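CytC3 (Streptomyces, PDB 3GJA) is a nonheme iron halogenase of the phytanoyl-CoA dioxygenase family that probably chlorinates an amino-acid-derived substrate during biosynthesis. Local coordinates at residues 9-20 and 84-93. Sequence-based numbering, arbitrary orientation.
Sequences NFTFSPEEVARF and PEIVDRVGSL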
# COMPACT_ATOMS: atom_id res chain seq x y z
N ASN A 9 -10.83 17.95 6.41
CA ASN A 9 -9.84 17.85 5.35
C ASN A 9 -8.55 17.30 5.95
O ASN A 9 -8.21 17.63 7.09
CB ASN A 9 -9.61 19.24 4.75
CG ASN A 9 -8.48 19.28 3.75
OD1 ASN A 9 -7.33 18.99 4.08
ND2 ASN A 9 -8.80 19.65 2.52
N PHE A 10 -7.83 16.45 5.21
CA PHE A 10 -6.58 15.89 5.72
C PHE A 10 -5.39 16.14 4.81
O PHE A 10 -4.39 15.43 4.87
CB PHE A 10 -6.76 14.39 5.98
CG PHE A 10 -7.70 14.09 7.10
CD1 PHE A 10 -7.30 14.22 8.42
CD2 PHE A 10 -9.02 13.72 6.83
CE1 PHE A 10 -8.19 13.99 9.47
CE2 PHE A 10 -9.92 13.49 7.87
CZ PHE A 10 -9.50 13.63 9.19
N THR A 11 -5.51 17.17 3.97
CA THR A 11 -4.45 17.55 3.05
C THR A 11 -3.20 17.91 3.84
O THR A 11 -3.29 18.47 4.93
CB THR A 11 -4.87 18.78 2.22
OG1 THR A 11 -6.06 18.47 1.49
CG2 THR A 11 -3.76 19.17 1.24
N PHE A 12 -2.02 17.59 3.31
CA PHE A 12 -0.79 17.94 4.00
C PHE A 12 -0.52 19.43 3.87
O PHE A 12 -0.94 20.07 2.91
CB PHE A 12 0.40 17.18 3.41
CG PHE A 12 0.57 15.79 3.95
CD1 PHE A 12 0.57 15.55 5.32
CD2 PHE A 12 0.79 14.72 3.08
CE1 PHE A 12 0.79 14.28 5.82
CE2 PHE A 12 1.01 13.44 3.57
CZ PHE A 12 1.01 13.21 4.95
N SER A 13 0.20 19.98 4.84
CA SER A 13 0.56 21.38 4.81
C SER A 13 1.72 21.50 3.83
O SER A 13 2.33 20.50 3.46
CB SER A 13 1.04 21.82 6.19
OG SER A 13 2.28 21.22 6.51
N PRO A 14 2.03 22.72 3.38
CA PRO A 14 3.14 22.87 2.43
C PRO A 14 4.46 22.37 3.03
O PRO A 14 5.32 21.85 2.31
CB PRO A 14 3.15 24.37 2.15
CG PRO A 14 2.59 24.96 3.41
CD PRO A 14 1.44 24.03 3.71
N GLU A 15 4.61 22.52 4.34
CA GLU A 15 5.82 22.08 5.03
C GLU A 15 5.94 20.56 5.02
O GLU A 15 6.99 19.99 4.70
CB GLU A 15 5.82 22.57 6.47
CG GLU A 15 7.08 22.21 7.24
CD GLU A 15 7.02 22.61 8.70
OE1 GLU A 15 6.74 23.80 8.99
OE2 GLU A 15 7.27 21.74 9.57
N GLU A 16 4.85 19.89 5.38
CA GLU A 16 4.82 18.44 5.43
C GLU A 16 5.13 17.85 4.06
O GLU A 16 5.86 16.86 3.95
CB GLU A 16 3.46 17.97 5.93
CG GLU A 16 3.13 18.55 7.28
CD GLU A 16 1.76 18.17 7.77
OE1 GLU A 16 0.78 18.36 7.00
OE2 GLU A 16 1.64 17.70 8.92
N VAL A 17 4.59 18.47 3.01
CA VAL A 17 4.84 18.01 1.65
C VAL A 17 6.32 18.15 1.34
O VAL A 17 6.92 17.27 0.72
CB VAL A 17 4.03 18.84 0.62
CG1 VAL A 17 4.39 18.42 -0.80
CG2 VAL A 17 2.53 18.65 0.86
N ALA A 18 6.92 19.25 1.79
CA ALA A 18 8.34 19.50 1.57
C ALA A 18 9.17 18.44 2.27
O ALA A 18 10.15 17.94 1.71
CB ALA A 18 8.71 20.89 2.09
N ARG A 19 8.78 18.12 3.50
CA ARG A 19 9.46 17.11 4.30
C ARG A 19 9.44 15.78 3.56
O ARG A 19 10.46 15.10 3.46
CB ARG A 19 8.75 16.97 5.64
CG ARG A 19 9.41 16.02 6.63
CD ARG A 19 8.47 15.78 7.79
NE ARG A 19 7.90 17.04 8.27
CZ ARG A 19 6.87 17.13 9.10
NH1 ARG A 19 6.29 16.03 9.57
NH2 ARG A 19 6.42 18.32 9.47
N PHE A 20 8.28 15.42 3.03
CA PHE A 20 8.13 14.17 2.29
C PHE A 20 9.02 14.19 1.06
O PHE A 20 9.61 13.17 0.70
CB PHE A 20 6.68 13.99 1.85
CG PHE A 20 6.45 12.73 1.06
CD1 PHE A 20 6.15 11.53 1.70
CD2 PHE A 20 6.57 12.74 -0.32
CE1 PHE A 20 5.97 10.36 0.97
CE2 PHE A 20 6.39 11.57 -1.06
CZ PHE A 20 6.09 10.38 -0.41
N PRO A 84 -10.43 9.31 4.07
CA PRO A 84 -9.98 10.68 3.82
C PRO A 84 -8.62 10.90 4.47
O PRO A 84 -7.75 11.59 3.92
CB PRO A 84 -11.07 11.52 4.47
CG PRO A 84 -12.29 10.69 4.28
CD PRO A 84 -11.80 9.30 4.62
N GLU A 85 -8.45 10.32 5.66
CA GLU A 85 -7.19 10.44 6.40
C GLU A 85 -6.03 9.90 5.58
O GLU A 85 -4.88 10.29 5.78
CB GLU A 85 -7.29 9.71 7.74
CG GLU A 85 -8.34 10.30 8.68
CD GLU A 85 -9.74 9.72 8.47
OE1 GLU A 85 -10.07 9.29 7.35
OE2 GLU A 85 -10.51 9.72 9.45
N ILE A 86 -6.32 9.00 4.64
CA ILE A 86 -5.28 8.47 3.78
C ILE A 86 -5.28 9.20 2.44
O ILE A 86 -4.27 9.78 2.04
CB ILE A 86 -5.47 6.96 3.52
CG1 ILE A 86 -5.16 6.16 4.79
CG2 ILE A 86 -4.54 6.50 2.40
CD1 ILE A 86 -5.34 4.65 4.63
N VAL A 87 -6.43 9.17 1.77
CA VAL A 87 -6.59 9.79 0.46
C VAL A 87 -6.25 11.28 0.38
O VAL A 87 -5.58 11.71 -0.56
CB VAL A 87 -8.03 9.56 -0.06
CG1 VAL A 87 -8.27 10.37 -1.32
CG2 VAL A 87 -8.23 8.08 -0.33
N ASP A 88 -6.70 12.08 1.34
CA ASP A 88 -6.36 13.50 1.29
C ASP A 88 -4.85 13.70 1.40
O ASP A 88 -4.30 14.60 0.77
CB ASP A 88 -7.04 14.29 2.42
CG ASP A 88 -8.55 14.34 2.28
OD1 ASP A 88 -9.07 14.08 1.17
OD2 ASP A 88 -9.22 14.65 3.29
N ARG A 89 -4.19 12.87 2.20
CA ARG A 89 -2.75 13.00 2.36
C ARG A 89 -1.99 12.53 1.13
O ARG A 89 -1.06 13.20 0.69
CB ARG A 89 -2.28 12.27 3.63
CG ARG A 89 -2.58 13.07 4.90
CD ARG A 89 -1.98 12.46 6.15
NE ARG A 89 -3.00 11.82 6.96
CZ ARG A 89 -3.28 12.14 8.22
NH1 ARG A 89 -2.62 13.11 8.84
NH2 ARG A 89 -4.24 11.50 8.86
N VAL A 90 -2.37 11.39 0.57
CA VAL A 90 -1.69 10.90 -0.62
C VAL A 90 -1.92 11.91 -1.75
O VAL A 90 -1.00 12.24 -2.50
CB VAL A 90 -2.24 9.53 -1.06
CG1 VAL A 90 -1.60 9.12 -2.38
CG2 VAL A 90 -1.94 8.49 0.01
N GLY A 91 -3.16 12.39 -1.84
CA GLY A 91 -3.53 13.36 -2.86
C GLY A 91 -2.69 14.62 -2.83
O GLY A 91 -2.44 15.22 -3.87
N SER A 92 -2.27 15.04 -1.64
CA SER A 92 -1.44 16.23 -1.51
C SER A 92 -0.06 15.96 -2.12
O SER A 92 0.68 16.90 -2.41
CB SER A 92 -1.26 16.59 -0.04
OG SER A 92 -2.49 16.61 0.65
N LEU A 93 0.27 14.69 -2.30
CA LEU A 93 1.57 14.31 -2.82
C LEU A 93 1.62 14.02 -4.31
O LEU A 93 2.51 14.49 -5.01
CB LEU A 93 2.10 13.09 -2.06
CG LEU A 93 2.84 13.26 -0.73
CD1 LEU A 93 2.30 14.41 0.07
CD2 LEU A 93 2.73 11.96 0.05
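Three phenylalanine rings of residues 9-20 each turn one face to the helix 84-93. Over the centre of the Phe10 ring sits Glu85 CG, 3.6 Å from the centroid and 13° off the normal, a CH-pi contact; the Glu85 carboxylate lies nearly parallel to the ring and forms a salt bridge with Arg83. Asp88 OD2 comes to the edge of the same ring. On Phe12, Arg89 CG stands above one face, offset toward the rim and 3.7 Å from the centroid, while Leu93 CD1 lies at the ring edge, 3.4 Å from Phe12 CD2. The other methyl, Leu93 CD2, is centred over Phe20, almost on the normal, so Leu93 bridges two rings. Arg89 is bent at chi3, which brings Arg89 NE back to Glu85 O, 2.7 Å away and in the guanidinium plane.

Two backbone N-H groups of the arm bond to side chains of the helix. Phe10 N reaches Asp88 OD2 (3.0 Å) on its anti side but tilted out of the carboxylate plane, bent at 140°, while OD1 pairs with Arg315; Phe12 N meets Ser92 OG (2.9 Å) more directly. Ser92 OG in turn donates to Asp88 O (2.7 Å), so one hydroxyl links loop to helix. The peptide then enters helix 14-23 through a Ser13-Glu16 capping box, following an Asx turn at Asn9. The axes of segments 14-20 and 84-93 cross at -68°; N-terminal arm and helix thus pack on a helix flanking the antiparallel sheet of this cupin-clan barrel.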